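Local coordinates for protein polysaccharide Lyase Family 6 (Bacteroides cellulosilyticus, PDB 6QPS) that cleaves alginate as a calcium-binding family 6 polysaccharide lyase specific for mannuronic acid, at residues L315-G320 / K366-V371; I295-H300 / S338-E343. One frame throughout, in Å; residues are numbered along the deposited sequence. Where two conformers were deposited one is given.

Contact 1. Residues L315-G320 / K366-V371; sequences LLVRVG and KMPRNV
Gly320 and Lys366 face each other as an antiparallel hydrogen-bonded pair, a single bridge between two loops that project from the side of the parallel beta-helix, beyond the ends of its strands. Gly320 N gives an almost straight bond to Lys366 O (2.9 Å, 177° at the hydrogen), and Lys366 N returns one to Gly320 O, also 2.9 Å. The aliphatic root of Lys366 lies against that same carbonyl, its CB 3.4 Å from Gly320 O. The chain then bends at chi2 and carries the amine away from the contact.

Beside the pair, Val319 and Met367 run side by side in the same direction. Val319 CG1 meets the methyl end, 3.9 Å from Met367 CE, which the bends at chi2 and chi3 of the methionine bring back toward the valine. The Pro368 ring packs next to them: the Val317 and Pro368 side chains cross obliquely, and Val317 CG1, set anti to the backbone N (chi1 -179°), comes within 4.1 Å of Pro368 CG. One water donates to both Arg318 O and Lys366 O, so the lysine carbonyl accepts from water as well as from Gly320.

Arg318 NH1 reaches Val319 O (2.9 Å) from above the carbonyl plane, about 45° out of it, with that oxygen close to the guanidinium plane. The same NH1 also bonds to Arg363 O, and the guanidinium makes a cation-pi contact with Tyr339. Further in, Val317 packs on Leu359 of strand 357-361, its parallel neighbour, while Val317, Pro368 and Val371 all touch Phe397 of strand 397-405.

Contact 2. Residues I295-H300 / S338-E343; sequences IINQGH and SYHRVE
Asn297 and Gly299 each give a backbone N-H to residues 338-343, in a loop-on-loop contact at the edge of the parallel beta-helix. Residues 295-300 lead from strand 291-295 to strand 301-308, whereas 338-343 end the long loop from strand 313-318 to strand 345-353. Asn297 N bonds to His340 O (3.0 Å), approaching from above the carbonyl plane, and Gly299 N reaches Glu343 O at 2.9 Å, nearly in line with that C=O. Between the two, the Val342 CA-H points almost straight at Asn297 O, with Val342 CA 3.2 Å away.

Val342 CG1, anti to the backbone N (chi1 173°), is turned to Ile295 CG2 at 3.9 Å, the two side chains crossing at about a right angle; this leaves Val342 CG2 to press on Ile296 CA and the Ile295 carbonyl. Separately, Ile296 CD1 comes to the edge of the phenol ring, 3.8 Å from Tyr339 CD2.

The Asn297 and His340 side chains meet at a slant, amide and ring planes 28° apart, with Asn297 OD1 3.5 Å from His340 CB. A water in the plane of that ring joins Asn297 OD1 to His340 ND1. Gln298 and Glu343 lie side by side, pointing the same way, amide and carboxylate planes 68° apart, with Gln298 CB 3.1 Å from Glu343 O. A second water accepts from Gln298 NE2 and donates to Arg341 O. His300 NE2 bonds in its ring plane to Ile296 O (2.9 Å), closing the 295-300 loop on itself.

Asn297 ND2 bonds to Arg270 O, Gln298 OE1 takes Arg324 NH1, and Glu343 forms a salt bridge with Arg369. Ile295 and His300 touch Cys269 of strand 266-271, and Val342 rests on Val317 of strand 313-318.

How the contacts relate
The two contacts are neighbours, their centres about 7 Å apart, and they interlock along the chain: 295-300, 315-320, 338-343, then 366-371. Strands 291-295, 313-318 and 357-361 are successive parallel partners on one face of the beta-helix, and contacts 1 and 2 tie the loops that follow strands 291-295 and 313-318 to those that lead into strands 345-353 and 371-379. Leu316 O lies 2.8 Å from Ile295 N, a probable strand-to-strand hydrogen bond, and Met367 O probably receives one from Arg341 NH1. Neither contact supplies a calcium ligand (Asn210, Glu213, Glu242 and Glu244 do), but contact 2 is nearer: the Tyr339 side chain is about 9 Å from the ion, that of Arg318 about 13 Å.

Contact 1. Residues L315-G320 / K366-V371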
ATOM      1  N   LEU A 315     -17.321   2.919  -0.094  1.00  9.18           N
ATOM      2  CA  LEU A 315     -16.812   4.080  -0.820  1.00  8.34           C
ATOM      3  C   LEU A 315     -17.119   5.303   0.023  1.00 10.24           C
ATOM      4  O   LEU A 315     -18.261   5.478   0.448  1.00  9.78           O
ATOM      5  CB  LEU A 315     -17.512   4.256  -2.173  1.00 10.12           C
ATOM      6  CG  LEU A 315     -17.075   5.505  -2.946  1.00  9.50           C
ATOM      7  CD1 LEU A 315     -15.659   5.434  -3.474  1.00 10.87           C
ATOM      8  CD2 LEU A 315     -18.079   5.749  -4.089  1.00 11.66           C
ATOM      9  N   LEU A 316     -16.133   6.170   0.235  1.00  9.91           N
ATOM     10  CA  LEU A 316     -16.350   7.457   0.881  1.00  9.17           C
ATOM     11  C   LEU A 316     -15.839   8.554  -0.042  1.00  9.30           C
ATOM     12  O   LEU A 316     -14.687   8.493  -0.491  1.00 11.22           O
ATOM     13  CB  LEU A 316     -15.648   7.503   2.239  1.00 11.52           C
ATOM     14  CG  LEU A 316     -16.009   8.670   3.165  1.00 14.50           C
ATOM     15  CD1 LEU A 316     -15.808   8.277   4.634  1.00 15.49           C
ATOM     16  CD2 LEU A 316     -15.211   9.921   2.827  1.00 14.82           C
ATOM     17  N   VAL A 317     -16.699   9.535  -0.340  1.00  8.78           N
ATOM     18  CA  VAL A 317     -16.331  10.706  -1.142  1.00  9.02           C
ATOM     19  C   VAL A 317     -16.493  11.938  -0.247  1.00  9.47           C
ATOM     20  O   VAL A 317     -17.609  12.288   0.150  1.00 11.39           O
ATOM     21  CB  VAL A 317     -17.151  10.822  -2.434  1.00  8.74           C
ATOM     22  CG1 VAL A 317     -16.689  12.052  -3.243  1.00 10.10           C
ATOM     23  CG2 VAL A 317     -17.019   9.554  -3.279  1.00 10.27           C
ATOM     24  N   ARG A 318     -15.382  12.596   0.073  1.00  9.84           N
ATOM     25  CA  ARG A 318     -15.344  13.604   1.122  1.00  9.79           C
ATOM     26  C   ARG A 318     -15.493  15.016   0.561  1.00 10.92           C
ATOM     27  O   ARG A 318     -15.077  15.303  -0.568  1.00 10.15           O
ATOM     28  CB  ARG A 318     -14.003  13.518   1.847  1.00 10.00           C
ATOM     29  CG  ARG A 318     -13.999  14.127   3.257  1.00 11.51           C
ATOM     30  CD  ARG A 318     -12.585  14.365   3.781  1.00 10.66           C
ATOM     31  NE  ARG A 318     -12.540  14.827   5.184  1.00 11.88           N
ATOM     32  CZ  ARG A 318     -12.687  16.084   5.579  1.00 12.67           C
ATOM     33  NH1 ARG A 318     -12.906  17.052   4.697  1.00 13.91           N
ATOM     34  NH2 ARG A 318     -12.627  16.376   6.871  1.00 15.97           N
ATOM     35  N   VAL A 319     -16.055  15.914   1.373  1.00 11.29           N
ATOM     36  CA  VAL A 319     -15.926  17.343   1.085  1.00 11.11           C
ATOM     37  C   VAL A 319     -14.474  17.758   1.278  1.00 12.79           C
ATOM     38  O   VAL A 319     -13.690  17.081   1.954  1.00 12.27           O
ATOM     39  CB  VAL A 319     -16.852  18.207   1.960  1.00 12.04           C
ATOM     40  CG1 VAL A 319     -18.305  17.845   1.745  1.00 13.40           C
ATOM     41  CG2 VAL A 319     -16.469  18.114   3.450  1.00 16.10           C
ATOM     42  N   GLY A 320     -14.110  18.891   0.681  1.00 10.25           N
ATOM     43  CA  GLY A 320     -12.803  19.474   0.913  1.00 12.37           C
ATOM     44  C   GLY A 320     -12.864  20.771   1.683  1.00 11.27           C
ATOM     45  O   GLY A 320     -13.926  21.389   1.788  1.00 12.65           O
ATOM     46  N   LYS A 366     -16.059  22.806   0.336  1.00 11.92           N
ATOM     47  CA  LYS A 366     -15.810  22.515  -1.079  1.00 11.01           C
ATOM     48  C   LYS A 366     -16.501  21.199  -1.400  1.00 12.20           C
ATOM     49  O   LYS A 366     -15.964  20.122  -1.134  1.00 10.94           O
ATOM     50  CB  LYS A 366     -14.314  22.473  -1.389  1.00 11.73           C
ATOM     51  CG  LYS A 366     -13.515  23.675  -0.826  1.00 14.07           C
ATOM     52  CD  LYS A 366     -14.038  25.029  -1.267  1.00 17.28           C
ATOM     53  CE  LYS A 366     -13.173  26.148  -0.674  1.00 21.95           C
ATOM     54  NZ  LYS A 366     -13.538  27.482  -1.221  1.00 28.44           N
ATOM     55  N   MET A 367     -17.723  21.283  -1.940  1.00 10.77           N
ATOM     56  CA  MET A 367     -18.486  20.086  -2.265  1.00 11.59           C
ATOM     57  C   MET A 367     -17.858  19.315  -3.432  1.00 11.85           C
ATOM     58  O   MET A 367     -17.198  19.901  -4.299  1.00 11.25           O
ATOM     59  CB  MET A 367     -19.912  20.481  -2.665  1.00 12.27           C
ATOM     60  CG  MET A 367     -20.681  21.292  -1.631  1.00 12.69           C
ATOM     61  SD  MET A 367     -20.950  20.417  -0.075  1.00 15.38           S
ATOM     62  CE  MET A 367     -19.848  21.337   0.997  1.00 14.68           C
ATOM     63  N   PRO A 368     -18.066  18.002  -3.499  1.00  9.54           N
ATOM     64  CA  PRO A 368     -17.596  17.257  -4.675  1.00 10.44           C
ATOM     65  C   PRO A 368     -18.265  17.758  -5.948  1.00 12.31           C
ATOM     66  O   PRO A 368     -19.449  18.094  -5.959  1.00 12.48           O
ATOM     67  CB  PRO A 368     -17.987  15.802  -4.385  1.00 10.99           C
ATOM     68  CG  PRO A 368     -18.319  15.755  -2.918  1.00 13.49           C
ATOM     69  CD  PRO A 368     -18.728  17.135  -2.512  1.00 11.75           C
ATOM     70  N   ARG A 369     -17.492  17.781  -7.032  0.54 12.14           N
ATOM     71  CA  ARG A 369     -17.945  18.271  -8.328  0.54 12.71           C
ATOM     72  C   ARG A 369     -17.491  17.297  -9.403  0.54  9.84           C
ATOM     73  O   ARG A 369     -16.371  16.795  -9.351  0.54 10.46           O
ATOM     74  CB  ARG A 369     -17.338  19.663  -8.645  0.54 14.95           C
ATOM     75  CG  ARG A 369     -17.749  20.765  -7.693  0.54 22.13           C
ATOM     76  CD  ARG A 369     -17.437  22.125  -8.285  0.54 24.36           C
ATOM     77  NE  ARG A 369     -16.016  22.314  -8.580  0.54 21.93           N
ATOM     78  CZ  ARG A 369     -15.414  23.501  -8.575  0.54 24.95           C
ATOM     79  NH1 ARG A 369     -16.111  24.592  -8.286  0.54 27.76           N
ATOM     80  NH2 ARG A 369     -14.123  23.606  -8.860  0.54 21.80           N
ATOM     81  N   ASN A 370     -18.343  17.052 -10.392  1.00 10.40           N
ATOM     82  CA  ASN A 370     -17.962  16.224 -11.540  1.00  9.59           C
ATOM     83  C   ASN A 370     -17.437  14.859 -11.115  1.00 11.30           C
ATOM     84  O   ASN A 370     -16.388  14.374 -11.577  1.00 10.43           O
ATOM     85  CB  ASN A 370     -16.982  16.970 -12.434  1.00  9.98           C
ATOM     86  CG  ASN A 370     -17.647  18.083 -13.142  1.00 12.85           C
ATOM     87  OD1 ASN A 370     -18.662  17.851 -13.812  1.00 14.24           O
ATOM     88  ND2 ASN A 370     -17.156  19.299 -12.965  1.00 12.71           N
ATOM     89  N   VAL A 371     -18.189  14.210 -10.232  1.00  9.27           N
ATOM     90  CA  VAL A 371     -17.986  12.805  -9.903  1.00  9.53           C
ATOM     91  C   VAL A 371     -19.007  11.994 -10.686  1.00  9.56           C
ATOM     92  O   VAL A 371     -20.213  12.255 -10.605  1.00 10.87           O
ATOM     93  CB  VAL A 371     -18.152  12.553  -8.401  1.00 10.84           C
ATOM     94  CG1 VAL A 371     -17.902  11.085  -8.061  1.00 11.30           C
ATOM     95  CG2 VAL A 371     -17.209  13.432  -7.615  1.00 10.03           C
TER
HETATM   96  O   HOH W   1     -15.122  17.540  -2.311  1.00 10.03           O

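Contact 2. Residues I295-H300 / S338-E343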
ATOM      1  N   ILE A 295     -12.009   8.639  -1.128  1.00  8.51           N
ATOM      2  CA  ILE A 295     -11.698   9.607  -2.181  1.00  8.06           C
ATOM      3  C   ILE A 295     -11.703  11.035  -1.624  1.00  8.68           C
ATOM      4  O   ILE A 295     -12.734  11.514  -1.124  1.00  9.07           O
ATOM      5  CB  ILE A 295     -12.691   9.478  -3.346  1.00  8.92           C
ATOM      6  CG1 ILE A 295     -12.625   8.091  -3.971  1.00  9.85           C
ATOM      7  CG2 ILE A 295     -12.439  10.592  -4.366  1.00  9.22           C
ATOM      8  CD1 ILE A 295     -11.286   7.747  -4.595  1.00 10.52           C
ATOM      9  N   ILE A 296     -10.527  11.682  -1.706  1.00  8.84           N
ATOM     10  CA  ILE A 296     -10.255  13.103  -1.500  1.00  8.25           C
ATOM     11  C   ILE A 296      -9.450  13.499  -2.749  1.00  8.09           C
ATOM     12  O   ILE A 296      -8.919  12.639  -3.460  1.00  7.83           O
ATOM     13  CB  ILE A 296      -9.444  13.313  -0.187  1.00  9.22           C
ATOM     14  CG1 ILE A 296     -10.209  12.710   1.002  1.00  9.40           C
ATOM     15  CG2 ILE A 296      -9.093  14.777   0.103  1.00  8.90           C
ATOM     16  CD1 ILE A 296      -9.304  12.263   2.118  1.00 12.59           C
ATOM     17  N   ASN A 297      -9.399  14.804  -3.066  1.00  8.98           N
ATOM     18  CA  ASN A 297      -8.604  15.312  -4.197  1.00  8.40           C
ATOM     19  C   ASN A 297      -9.184  14.952  -5.569  1.00  8.21           C
ATOM     20  O   ASN A 297     -10.311  14.468  -5.669  1.00  8.73           O
ATOM     21  CB  ASN A 297      -7.139  14.869  -4.095  1.00  8.07           C
ATOM     22  CG  ASN A 297      -6.613  14.900  -2.677  1.00  8.61           C
ATOM     23  OD1 ASN A 297      -6.306  15.944  -2.165  1.00  9.22           O
ATOM     24  ND2 ASN A 297      -6.549  13.743  -2.029  1.00  9.05           N
ATOM     25  N   GLN A 298      -8.458  15.255  -6.649  1.00  8.39           N
ATOM     26  CA  GLN A 298      -9.091  15.256  -7.959  1.00  8.14           C
ATOM     27  C   GLN A 298      -8.475  14.286  -8.952  1.00  7.86           C
ATOM     28  O   GLN A 298      -7.330  13.855  -8.826  1.00  8.30           O
ATOM     29  CB  GLN A 298      -9.146  16.670  -8.556  1.00 12.03           C
ATOM     30  CG  GLN A 298      -7.828  17.330  -8.817  1.00 13.92           C
ATOM     31  CD  GLN A 298      -7.972  18.730  -9.459  1.00 11.34           C
ATOM     32  OE1 GLN A 298      -7.600  18.916 -10.596  1.00 15.81           O
ATOM     33  NE2 GLN A 298      -8.485  19.691  -8.713  1.00 13.92           N
ATOM     34  N   GLY A 299      -9.259  13.998  -9.987  1.00  7.99           N
ATOM     35  CA  GLY A 299      -8.725  13.433 -11.201  1.00  8.20           C
ATOM     36  C   GLY A 299      -8.593  11.934 -11.261  1.00  7.84           C
ATOM     37  O   GLY A 299      -8.124  11.420 -12.288  1.00  9.02           O
ATOM     38  N   HIS A 300      -8.995  11.214 -10.229  1.00  7.45           N
ATOM     39  CA  HIS A 300      -8.783   9.770 -10.139  1.00  7.54           C
ATOM     40  C   HIS A 300      -9.738   9.001 -11.044  1.00  8.27           C
ATOM     41  O   HIS A 300     -10.849   9.452 -11.355  1.00  8.69           O
ATOM     42  CB  HIS A 300      -8.983   9.269  -8.699  1.00  8.24           C
ATOM     43  CG  HIS A 300      -8.409  10.178  -7.652  1.00  7.54           C
ATOM     44  ND1 HIS A 300      -7.055  10.443  -7.526  1.00  7.25           N
ATOM     45  CD2 HIS A 300      -9.032  10.898  -6.691  1.00  9.13           C
ATOM     46  CE1 HIS A 300      -6.885  11.283  -6.515  1.00  7.15           C
ATOM     47  NE2 HIS A 300      -8.065  11.561  -5.991  1.00  8.11           N
ATOM     48  N   SER A 338      -4.248  19.538   4.861  1.00 12.53           N
ATOM     49  CA  SER A 338      -5.705  19.602   4.966  1.00 11.95           C
ATOM     50  C   SER A 338      -6.354  18.666   3.950  1.00 10.22           C
ATOM     51  O   SER A 338      -5.789  17.609   3.630  1.00 11.69           O
ATOM     52  CB  SER A 338      -6.157  21.071   4.842  1.00 13.12           C
ATOM     53  OG  SER A 338      -7.545  21.176   5.092  1.00 14.86           O
ATOM     54  N   TYR A 339      -7.577  18.994   3.513  1.00 10.72           N
ATOM     55  CA  TYR A 339      -8.357  18.180   2.587  1.00 10.53           C
ATOM     56  C   TYR A 339      -8.731  19.039   1.389  1.00 12.16           C
ATOM     57  O   TYR A 339      -9.162  20.185   1.556  1.00 11.23           O
ATOM     58  CB  TYR A 339      -9.656  17.662   3.265  1.00 11.53           C
ATOM     59  CG  TYR A 339      -9.383  16.742   4.441  1.00 12.41           C
ATOM     60  CD1 TYR A 339      -9.197  17.244   5.721  1.00 13.99           C
ATOM     61  CD2 TYR A 339      -9.293  15.367   4.257  1.00 11.52           C
ATOM     62  CE1 TYR A 339      -8.921  16.398   6.792  1.00 15.63           C
ATOM     63  CE2 TYR A 339      -9.004  14.518   5.315  1.00 13.53           C
ATOM     64  CZ  TYR A 339      -8.841  15.044   6.580  1.00 16.29           C
ATOM     65  OH  TYR A 339      -8.562  14.211   7.646  1.00 17.30           O
ATOM     66  N   HIS A 340      -8.572  18.482   0.187  1.00 10.76           N
ATOM     67  CA  HIS A 340      -8.759  19.223  -1.053  1.00 10.27           C
ATOM     68  C   HIS A 340      -9.946  18.679  -1.837  1.00 10.45           C
ATOM     69  O   HIS A 340     -10.212  17.466  -1.850  1.00 10.02           O
ATOM     70  CB  HIS A 340      -7.453  19.243  -1.848  1.00 11.23           C
ATOM     71  CG  HIS A 340      -6.344  19.912  -1.103  1.00 11.71           C
ATOM     72  ND1 HIS A 340      -5.606  19.262  -0.133  1.00 11.72           N
ATOM     73  CD2 HIS A 340      -5.896  21.189  -1.132  1.00 11.59           C
ATOM     74  CE1 HIS A 340      -4.717  20.102   0.366  1.00 12.05           C
ATOM     75  NE2 HIS A 340      -4.883  21.284  -0.209  1.00 11.33           N
ATOM     76  N   ARG A 341     -10.666  19.606  -2.484  1.00  9.11           N
ATOM     77  CA  ARG A 341     -11.922  19.278  -3.157  1.00  8.30           C
ATOM     78  C   ARG A 341     -11.818  18.049  -4.064  1.00  8.44           C
ATOM     79  O   ARG A 341     -10.861  17.880  -4.837  1.00  9.90           O
ATOM     80  CB  ARG A 341     -12.399  20.477  -3.990  1.00 10.15           C
ATOM     81  CG  ARG A 341     -13.819  20.320  -4.514  1.00 10.54           C
ATOM     82  CD  ARG A 341     -14.149  21.321  -5.639  1.00 13.05           C
ATOM     83  NE  ARG A 341     -14.259  22.713  -5.228  1.00 12.84           N
ATOM     84  CZ  ARG A 341     -15.389  23.324  -4.858  1.00 12.86           C
ATOM     85  NH1 ARG A 341     -16.531  22.659  -4.791  1.00 13.72           N
ATOM     86  NH2 ARG A 341     -15.372  24.607  -4.555  1.00 14.83           N
ATOM     87  N   VAL A 342     -12.830  17.191  -3.989  1.00  8.17           N
ATOM     88  CA  VAL A 342     -12.978  16.107  -4.944  1.00  8.60           C
ATOM     89  C   VAL A 342     -13.575  16.669  -6.228  1.00  9.92           C
ATOM     90  O   VAL A 342     -14.679  17.217  -6.219  1.00 10.91           O
ATOM     91  CB  VAL A 342     -13.849  14.979  -4.383  1.00  7.47           C
ATOM     92  CG1 VAL A 342     -14.127  13.944  -5.468  1.00  8.09           C
ATOM     93  CG2 VAL A 342     -13.188  14.321  -3.164  1.00  9.10           C
ATOM     94  N   GLU A 343     -12.868  16.510  -7.344  1.00 10.02           N
ATOM     95  CA  GLU A 343     -13.462  16.860  -8.631  1.00  9.33           C
ATOM     96  C   GLU A 343     -12.909  15.944  -9.713  1.00  8.40           C
ATOM     97  O   GLU A 343     -11.777  15.456  -9.620  1.00  8.99           O
ATOM     98  CB  GLU A 343     -13.398  18.338  -9.059  1.00 19.51           C
ATOM     99  CG  GLU A 343     -12.231  19.121  -8.666  1.00 18.70           C
ATOM    100  CD  GLU A 343     -12.394  20.622  -8.981  1.00 15.09           C
ATOM    101  OE1 GLU A 343     -13.224  21.006  -9.829  1.00 14.42           O
ATOM    102  OE2 GLU A 343     -11.679  21.440  -8.383  1.00 17.47           O
TER
HETATM  103  O   HOH W   2      -5.766  16.548   0.565  1.00 10.49           O
HETATM  104  O   HOH W   3      -8.954  19.568  -5.682  1.00 14.85           O